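Local coordinates for protein myosin-2 (Saccharomyces cerevisiae, PDB 6IXO) that carries organelles and other cargo along polarized actin cables, gripping receptor proteins on that cargo through the globular tail domain that makes up this chain, at residues N10-T20 with E64-Q73; P315-S323 with L339-E349. One frame throughout, in Å; residues are numbered along the deposited sequence.

Interaction 1 of 2, residues N10-T20 with E64-Q73; sequences NEELYRLLEDT and EMWRFGLTKQ
Tyr14 turns its CG away from its own backbone N (chi1 -172°) and Phe68 swings its CG back beside its backbone N (chi1 -78°), and these two choices bring the rings together. They form an offset edge-to-face pair, the edge of Tyr14 directed at the face of Phe68, with ring planes 76° apart and Tyr14 CD2 3.8 Å from Phe68 CD1. Beyond this pair the tyrosine lies against Leu70, whose CD2 methyl is 3.7 Å from Tyr14 CE2 and also close to the hydroxyl.

Leu17 is the central apolar side chain of helix 6-18 here. Its CB meets Leu70 CD1 at 3.6 Å, CD1 reaches both Glu64 CB and the Phe68 ring, and CD2 lies near Met65 CG. Farther along, Thr20 CG2 rests on the bent aliphatic part of Gln73.

The other end of the contact is polar. One face of the Arg67 guanidinium is met by the rim of the Phe68 ring, Phe68 CZ standing 4.0 Å above its plane and over its centre. Arg67 NH1 makes a salt bridge of 2.9 Å to the syn lone pair of Glu64 OE1, nearly in the guanidinium plane, which should fix the rotation of the group. Asn10 OD1 comes within 3.1 Å of Arg67 NH2, its amide turned steeply against the guanidinium plane; Gln415 hydrogen-bonds both Asn10 OD1 and Arg67 NH1, so helix 403-415, near the C-terminus, joins this polar cluster.

Phe68 and Leu70 flank Gly69, the C-prime residue of a Schellman motif in which Leu70 N bonds to Met65 O and Gly69 N to Trp66 O. The contact thus packs the N-terminal helix of the globular tail against the C-terminal end of helix 53-67, closed by a Schellman motif, and the start of helix 71-90.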
# COMPACT_ATOMS: atom_id res chain seq x y z
N ASN A 10 -5.99 40.10 13.70
CA ASN A 10 -6.31 39.14 14.75
C ASN A 10 -7.80 39.00 15.02
O ASN A 10 -8.28 37.88 15.22
CB ASN A 10 -5.60 39.49 16.05
CG ASN A 10 -4.18 38.96 16.09
OD1 ASN A 10 -3.76 38.20 15.21
ND2 ASN A 10 -3.43 39.34 17.12
N GLU A 11 -8.52 40.12 15.08
CA GLU A 11 -9.95 40.03 15.29
C GLU A 11 -10.62 39.24 14.17
O GLU A 11 -11.43 38.36 14.43
CB GLU A 11 -10.60 41.39 15.38
CG GLU A 11 -12.10 41.31 15.62
CD GLU A 11 -12.69 42.64 16.05
OE1 GLU A 11 -11.98 43.66 15.94
OE2 GLU A 11 -13.86 42.66 16.50
N GLU A 12 -10.31 39.59 12.93
CA GLU A 12 -10.93 38.91 11.79
C GLU A 12 -10.58 37.43 11.81
O GLU A 12 -11.45 36.59 11.55
CB GLU A 12 -10.52 39.54 10.45
CG GLU A 12 -11.20 38.85 9.24
CD GLU A 12 -11.00 39.54 7.89
OE1 GLU A 12 -10.15 40.46 7.75
OE2 GLU A 12 -11.72 39.15 6.96
N LEU A 13 -9.33 37.09 12.13
CA LEU A 13 -8.92 35.68 12.18
C LEU A 13 -9.76 34.95 13.20
O LEU A 13 -10.26 33.85 12.96
CB LEU A 13 -7.45 35.52 12.55
CG LEU A 13 -6.46 35.33 11.42
CD1 LEU A 13 -5.06 35.44 11.99
CD2 LEU A 13 -6.70 33.96 10.70
N TYR A 14 -9.92 35.59 14.36
CA TYR A 14 -10.62 34.99 15.47
C TYR A 14 -12.06 34.67 15.13
O TYR A 14 -12.54 33.58 15.43
CB TYR A 14 -10.59 35.94 16.69
CG TYR A 14 -11.14 35.28 17.92
CD1 TYR A 14 -12.50 35.36 18.23
CD2 TYR A 14 -10.31 34.54 18.76
CE1 TYR A 14 -13.01 34.74 19.35
CE2 TYR A 14 -10.81 33.93 19.90
CZ TYR A 14 -12.16 34.02 20.18
OH TYR A 14 -12.67 33.41 21.30
N ARG A 15 -12.76 35.61 14.52
CA ARG A 15 -14.13 35.36 14.09
C ARG A 15 -14.20 34.28 13.03
O ARG A 15 -15.18 33.52 12.98
CB ARG A 15 -14.78 36.63 13.56
CG ARG A 15 -14.80 37.78 14.55
CD ARG A 15 -15.39 37.34 15.89
NE ARG A 15 -15.69 38.48 16.77
CZ ARG A 15 -16.33 38.38 17.94
NH1 ARG A 15 -16.73 37.19 18.39
NH2 ARG A 15 -16.56 39.47 18.67
N LEU A 16 -13.21 34.20 12.15
CA LEU A 16 -13.25 33.11 11.14
C LEU A 16 -13.09 31.76 11.81
O LEU A 16 -13.73 30.78 11.45
CB LEU A 16 -12.17 33.30 10.07
CG LEU A 16 -12.47 34.47 9.12
CD1 LEU A 16 -11.22 34.96 8.41
CD2 LEU A 16 -13.57 34.09 8.10
N LEU A 17 -12.24 31.70 12.83
CA LEU A 17 -11.90 30.41 13.41
C LEU A 17 -12.97 29.91 14.40
O LEU A 17 -13.21 28.71 14.49
CB LEU A 17 -10.54 30.48 14.09
CG LEU A 17 -9.41 30.74 13.09
CD1 LEU A 17 -8.15 31.28 13.78
CD2 LEU A 17 -9.07 29.48 12.30
N GLU A 18 -13.65 30.83 15.10
CA GLU A 18 -14.67 30.42 16.06
C GLU A 18 -15.95 29.95 15.34
O GLU A 18 -16.77 29.25 15.93
CB GLU A 18 -14.98 31.56 17.06
CG GLU A 18 -16.25 32.37 16.81
CD GLU A 18 -16.34 33.61 17.74
OE1 GLU A 18 -16.92 34.65 17.35
OE2 GLU A 18 -15.83 33.55 18.88
N ASP A 19 -16.12 30.34 14.09
CA ASP A 19 -17.31 29.96 13.33
C ASP A 19 -17.12 28.57 12.71
O ASP A 19 -17.07 28.42 11.48
CB ASP A 19 -17.62 30.99 12.25
CG ASP A 19 -19.01 30.81 11.65
OD1 ASP A 19 -19.66 29.78 11.93
OD2 ASP A 19 -19.44 31.69 10.87
N THR A 20 -17.00 27.55 13.56
CA THR A 20 -16.73 26.20 13.05
C THR A 20 -17.84 25.63 12.17
O THR A 20 -17.56 24.75 11.37
CB THR A 20 -16.49 25.18 14.19
OG1 THR A 20 -17.49 25.34 15.21
CG2 THR A 20 -15.11 25.37 14.79
N GLU A 64 -3.63 27.98 14.21
CA GLU A 64 -4.19 29.29 14.54
C GLU A 64 -5.22 29.13 15.64
O GLU A 64 -5.31 29.95 16.56
CB GLU A 64 -4.83 29.98 13.32
CG GLU A 64 -3.84 30.55 12.37
CD GLU A 64 -2.94 31.57 13.04
OE1 GLU A 64 -3.46 32.50 13.68
OE2 GLU A 64 -1.71 31.42 12.94
N MET A 65 -6.00 28.04 15.56
CA MET A 65 -6.96 27.76 16.63
C MET A 65 -6.25 27.62 17.98
O MET A 65 -6.68 28.19 18.99
CB MET A 65 -7.75 26.50 16.31
CG MET A 65 -8.83 26.71 15.28
SD MET A 65 -9.60 25.12 14.93
CE MET A 65 -10.90 25.63 13.81
N TRP A 66 -5.15 26.87 18.00
CA TRP A 66 -4.38 26.75 19.25
C TRP A 66 -3.84 28.08 19.71
O TRP A 66 -3.95 28.42 20.88
CB TRP A 66 -3.24 25.76 19.10
CG TRP A 66 -3.73 24.38 18.99
CD1 TRP A 66 -4.96 23.91 19.34
CD2 TRP A 66 -3.00 23.27 18.49
NE1 TRP A 66 -5.04 22.57 19.09
CE2 TRP A 66 -3.85 22.15 18.57
CE3 TRP A 66 -1.71 23.11 17.99
CZ2 TRP A 66 -3.45 20.89 18.17
CZ3 TRP A 66 -1.31 21.85 17.57
CH2 TRP A 66 -2.18 20.75 17.67
N ARG A 67 -3.23 28.83 18.79
CA ARG A 67 -2.68 30.15 19.11
C ARG A 67 -3.70 31.06 19.79
O ARG A 67 -3.37 31.87 20.67
CB ARG A 67 -2.16 30.80 17.83
CG ARG A 67 -1.75 32.24 17.97
CD ARG A 67 -1.73 32.89 16.62
NE ARG A 67 -1.45 34.31 16.76
CZ ARG A 67 -1.61 35.20 15.80
NH1 ARG A 67 -2.05 34.82 14.60
NH2 ARG A 67 -1.32 36.48 16.04
N PHE A 68 -4.96 30.97 19.37
CA PHE A 68 -6.00 31.81 19.95
C PHE A 68 -6.69 31.09 21.10
O PHE A 68 -7.67 31.57 21.62
CB PHE A 68 -7.02 32.20 18.88
CG PHE A 68 -6.56 33.31 17.98
CD1 PHE A 68 -6.55 34.63 18.42
CD2 PHE A 68 -6.12 33.05 16.68
CE1 PHE A 68 -6.12 35.66 17.60
CE2 PHE A 68 -5.69 34.08 15.85
CZ PHE A 68 -5.70 35.39 16.32
N GLY A 69 -6.17 29.93 21.49
CA GLY A 69 -6.75 29.14 22.56
C GLY A 69 -8.15 28.63 22.26
O GLY A 69 -8.95 28.40 23.17
N LEU A 70 -8.47 28.44 20.99
CA LEU A 70 -9.76 27.87 20.63
C LEU A 70 -9.63 26.35 20.66
O LEU A 70 -9.81 25.66 19.64
CB LEU A 70 -10.22 28.35 19.26
CG LEU A 70 -10.46 29.86 19.15
CD1 LEU A 70 -10.72 30.21 17.69
CD2 LEU A 70 -11.63 30.28 20.01
N THR A 71 -9.31 25.84 21.85
CA THR A 71 -8.98 24.43 22.01
C THR A 71 -10.23 23.57 21.77
O THR A 71 -10.14 22.52 21.15
CB THR A 71 -8.35 24.18 23.39
OG1 THR A 71 -9.04 24.95 24.37
CG2 THR A 71 -6.89 24.66 23.40
N LYS A 72 -11.40 24.04 22.21
CA LYS A 72 -12.66 23.35 21.93
C LYS A 72 -13.02 23.35 20.44
O LYS A 72 -13.53 22.35 19.93
CB LYS A 72 -13.79 24.01 22.72
CG LYS A 72 -15.20 23.55 22.37
CD LYS A 72 -16.23 24.31 23.23
CE LYS A 72 -17.64 23.74 23.09
NZ LYS A 72 -18.58 24.34 24.08
N GLN A 73 -12.77 24.46 19.75
CA GLN A 73 -13.03 24.52 18.32
C GLN A 73 -12.11 23.53 17.60
O GLN A 73 -12.51 22.92 16.61
CB GLN A 73 -12.83 25.92 17.74
CG GLN A 73 -13.95 26.93 18.04
CD GLN A 73 -13.96 27.43 19.48
OE1 GLN A 73 -13.03 27.18 20.26
NE2 GLN A 73 -15.02 28.15 19.82

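Interaction 2 of 2, residues P315-S323 with L339-E349; sequences PAQLQKLIS and LRYVADIVKKE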
# COMPACT_ATOMS: atom_id res chain seq x y z
N PRO A 315 6.85 -31.77 0.44
CA PRO A 315 6.68 -32.97 -0.37
C PRO A 315 5.22 -33.19 -0.84
O PRO A 315 5.01 -33.65 -1.97
CB PRO A 315 7.13 -34.09 0.57
CG PRO A 315 8.14 -33.45 1.44
CD PRO A 315 7.55 -32.06 1.71
N ALA A 316 4.23 -32.86 -0.00
CA ALA A 316 2.83 -33.05 -0.40
C ALA A 316 2.49 -32.15 -1.59
O ALA A 316 1.69 -32.53 -2.45
CB ALA A 316 1.88 -32.78 0.78
N GLN A 317 3.06 -30.94 -1.62
CA GLN A 317 2.86 -30.05 -2.76
C GLN A 317 3.55 -30.59 -4.02
O GLN A 317 2.97 -30.52 -5.10
CB GLN A 317 3.38 -28.64 -2.47
CG GLN A 317 2.52 -27.93 -1.39
CD GLN A 317 3.18 -26.67 -0.83
OE1 GLN A 317 4.41 -26.55 -0.82
NE2 GLN A 317 2.37 -25.74 -0.32
N LEU A 318 4.78 -31.05 -3.88
CA LEU A 318 5.48 -31.71 -4.99
C LEU A 318 4.61 -32.83 -5.55
O LEU A 318 4.49 -33.00 -6.77
CB LEU A 318 6.83 -32.28 -4.55
CG LEU A 318 7.86 -31.23 -4.15
CD1 LEU A 318 9.16 -31.88 -3.72
CD2 LEU A 318 8.10 -30.27 -5.29
N GLN A 319 4.01 -33.60 -4.64
CA GLN A 319 3.26 -34.76 -5.10
C GLN A 319 2.01 -34.37 -5.89
O GLN A 319 1.72 -34.99 -6.90
CB GLN A 319 2.85 -35.65 -3.92
CG GLN A 319 2.05 -36.86 -4.35
CD GLN A 319 1.64 -37.69 -3.17
OE1 GLN A 319 1.43 -37.15 -2.09
NE2 GLN A 319 1.54 -39.00 -3.34
N LYS A 320 1.26 -33.37 -5.40
CA LYS A 320 0.08 -32.89 -6.13
C LYS A 320 0.45 -32.40 -7.52
O LYS A 320 -0.24 -32.67 -8.50
CB LYS A 320 -0.61 -31.73 -5.39
CG LYS A 320 -1.36 -32.12 -4.15
CD LYS A 320 -2.58 -32.96 -4.46
CE LYS A 320 -3.22 -33.46 -3.17
NZ LYS A 320 -4.50 -34.15 -3.43
N LEU A 321 1.52 -31.62 -7.58
CA LEU A 321 1.92 -31.02 -8.85
C LEU A 321 2.38 -32.10 -9.82
O LEU A 321 1.98 -32.11 -10.98
CB LEU A 321 3.03 -30.01 -8.64
CG LEU A 321 2.57 -28.77 -7.85
CD1 LEU A 321 3.78 -27.95 -7.47
CD2 LEU A 321 1.61 -27.93 -8.70
N ILE A 322 3.24 -33.00 -9.32
CA ILE A 322 3.73 -34.09 -10.17
C ILE A 322 2.60 -35.04 -10.57
O ILE A 322 2.56 -35.49 -11.73
CB ILE A 322 4.84 -34.90 -9.46
CG1 ILE A 322 6.09 -34.03 -9.32
CG2 ILE A 322 5.19 -36.23 -10.28
CD1 ILE A 322 7.11 -34.58 -8.38
N SER A 323 1.70 -35.39 -9.63
CA SER A 323 0.70 -36.40 -9.99
C SER A 323 -0.33 -35.77 -10.93
O SER A 323 -0.99 -36.47 -11.64
CB SER A 323 0.00 -37.00 -8.75
OG SER A 323 -0.52 -35.97 -7.94
N LEU A 339 6.48 -41.97 -9.29
CA LEU A 339 5.29 -41.59 -8.54
C LEU A 339 5.28 -42.24 -7.16
O LEU A 339 4.89 -41.62 -6.17
CB LEU A 339 4.00 -41.95 -9.31
CG LEU A 339 3.67 -41.17 -10.59
CD1 LEU A 339 2.41 -41.70 -11.26
CD2 LEU A 339 3.52 -39.66 -10.31
N ARG A 340 5.72 -43.49 -7.06
CA ARG A 340 5.71 -44.14 -5.76
C ARG A 340 6.86 -43.62 -4.91
O ARG A 340 6.75 -43.55 -3.69
CB ARG A 340 5.74 -45.68 -5.89
CG ARG A 340 7.08 -46.34 -6.16
CD ARG A 340 6.92 -47.89 -6.23
NE ARG A 340 5.65 -48.24 -6.85
CZ ARG A 340 5.51 -48.73 -8.09
NH1 ARG A 340 6.58 -48.97 -8.84
NH2 ARG A 340 4.30 -48.98 -8.56
N TYR A 341 7.96 -43.24 -5.55
CA TYR A 341 9.06 -42.63 -4.81
C TYR A 341 8.60 -41.35 -4.13
O TYR A 341 8.86 -41.12 -2.94
CB TYR A 341 10.23 -42.33 -5.74
CG TYR A 341 11.43 -41.72 -5.05
CD1 TYR A 341 12.05 -42.38 -4.00
CD2 TYR A 341 11.96 -40.51 -5.46
CE1 TYR A 341 13.16 -41.85 -3.37
CE2 TYR A 341 13.08 -39.96 -4.84
CZ TYR A 341 13.67 -40.64 -3.79
OH TYR A 341 14.78 -40.11 -3.16
N VAL A 342 7.91 -40.51 -4.89
CA VAL A 342 7.39 -39.27 -4.35
C VAL A 342 6.38 -39.52 -3.23
O VAL A 342 6.46 -38.90 -2.17
CB VAL A 342 6.74 -38.43 -5.45
CG1 VAL A 342 5.94 -37.31 -4.84
CG2 VAL A 342 7.80 -37.91 -6.40
N ALA A 343 5.44 -40.45 -3.47
CA ALA A 343 4.40 -40.77 -2.48
C ALA A 343 5.02 -41.30 -1.19
O ALA A 343 4.52 -41.03 -0.10
CB ALA A 343 3.41 -41.79 -3.06
N ASP A 344 6.12 -42.02 -1.33
CA ASP A 344 6.84 -42.52 -0.17
C ASP A 344 7.58 -41.39 0.56
O ASP A 344 7.71 -41.44 1.79
CB ASP A 344 7.81 -43.63 -0.57
CG ASP A 344 7.09 -44.95 -0.82
OD1 ASP A 344 6.07 -45.20 -0.13
OD2 ASP A 344 7.52 -45.72 -1.71
N ILE A 345 8.06 -40.38 -0.17
CA ILE A 345 8.70 -39.26 0.51
C ILE A 345 7.66 -38.51 1.33
O ILE A 345 7.93 -38.04 2.44
CB ILE A 345 9.40 -38.30 -0.46
CG1 ILE A 345 10.66 -38.96 -1.00
CG2 ILE A 345 9.75 -36.98 0.23
CD1 ILE A 345 11.38 -38.14 -2.04
N VAL A 346 6.45 -38.43 0.78
CA VAL A 346 5.35 -37.78 1.49
C VAL A 346 4.95 -38.60 2.72
O VAL A 346 4.88 -38.07 3.83
CB VAL A 346 4.13 -37.58 0.59
CG1 VAL A 346 2.92 -37.19 1.42
CG2 VAL A 346 4.42 -36.50 -0.46
N LYS A 347 4.72 -39.90 2.55
CA LYS A 347 4.29 -40.71 3.69
C LYS A 347 5.38 -40.75 4.76
O LYS A 347 5.08 -40.80 5.96
CB LYS A 347 3.90 -42.13 3.25
CG LYS A 347 4.96 -43.20 3.45
CD LYS A 347 4.38 -44.63 3.32
CE LYS A 347 5.49 -45.68 3.19
NZ LYS A 347 4.99 -47.10 3.30
N LYS A 348 6.64 -40.68 4.34
CA LYS A 348 7.76 -40.65 5.28
C LYS A 348 7.74 -39.39 6.14
O LYS A 348 7.73 -39.47 7.36
CB LYS A 348 9.10 -40.75 4.55
CG LYS A 348 10.27 -40.31 5.41
CD LYS A 348 11.63 -40.58 4.80
CE LYS A 348 12.74 -40.13 5.76
NZ LYS A 348 14.12 -40.37 5.25
N GLU A 349 7.73 -38.23 5.50
CA GLU A 349 7.83 -36.98 6.24
C GLU A 349 6.58 -36.71 7.08
O GLU A 349 6.63 -35.95 8.04
CB GLU A 349 8.09 -35.83 5.28
CG GLU A 349 8.81 -34.69 5.93
CD GLU A 349 8.47 -33.39 5.29
OE1 GLU A 349 7.26 -33.06 5.26
OE2 GLU A 349 9.39 -32.70 4.80
O HOH W 1 4.59 -32.82 3.05
O HOH W 2 3.20 -39.77 -5.88
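Helices 315-323 and 336-350 pack nearly antiparallel, their local axes 8.8 Å apart at closest approach and inclined at 154°, with Pro315 opposite Val346 and Ser323 opposite Leu339. Midway, Gln319 extends fully, its CG pointing away from the backbone N (chi1 179°), and lays its stem across Val342, CB lying 3.6 Å from Val342 CG1. Its amide divides its contacts: OE1 lies beside the Val346 methyls, while NE2 sits 3.4 Å from Ala343 CB and donates to a water that in turn donates to Leu339 O. Toward the end of helix 315-323, Ile322 CD1 and Val342 CG2 meet tip to tip at 3.9 Å, and the Ile322 and Leu339 side chains run past each other in opposite directions, Ile322 CG2 meeting Leu339 CD2. At the other end the Pro315 ring packs on Ile345 CG2 and Val346 CG2, and its CG and CD border the Glu349 carboxylate. A second water accepts from Ala316 N at 3.1 Å and makes a weak bond to Glu349 OE1. Ser323 OG bonds back to Gln319 O within its own helix. Direct cohesion therefore comes from methyl, methylene and proline-ring packing, while the polar links between the helices run through water, in keeping with a surface contact.

Overall arrangement
The two contacts lie at opposite ends of this elongated, mainly helical, strand-free cargo-binding tail, on opposite sides of the chain's centre. Their centres are 72 Å apart and their nearest atoms about 50 Å, so they do not touch. Along the chain they come in series: interaction 1 closes within helix 71-90 before interaction 2 opens at helix 315-323, and they share no helix. Interaction 1 brings the N-terminal helix 6-18 together with the end of helix 53-67 and the start of helix 71-90, beside the C-terminal helix 403-415. Interaction 2 lies within the Dilute family region. The first thus ties the two chain termini into one end of the tail, while the second is a neighbouring-helix pair at the far end.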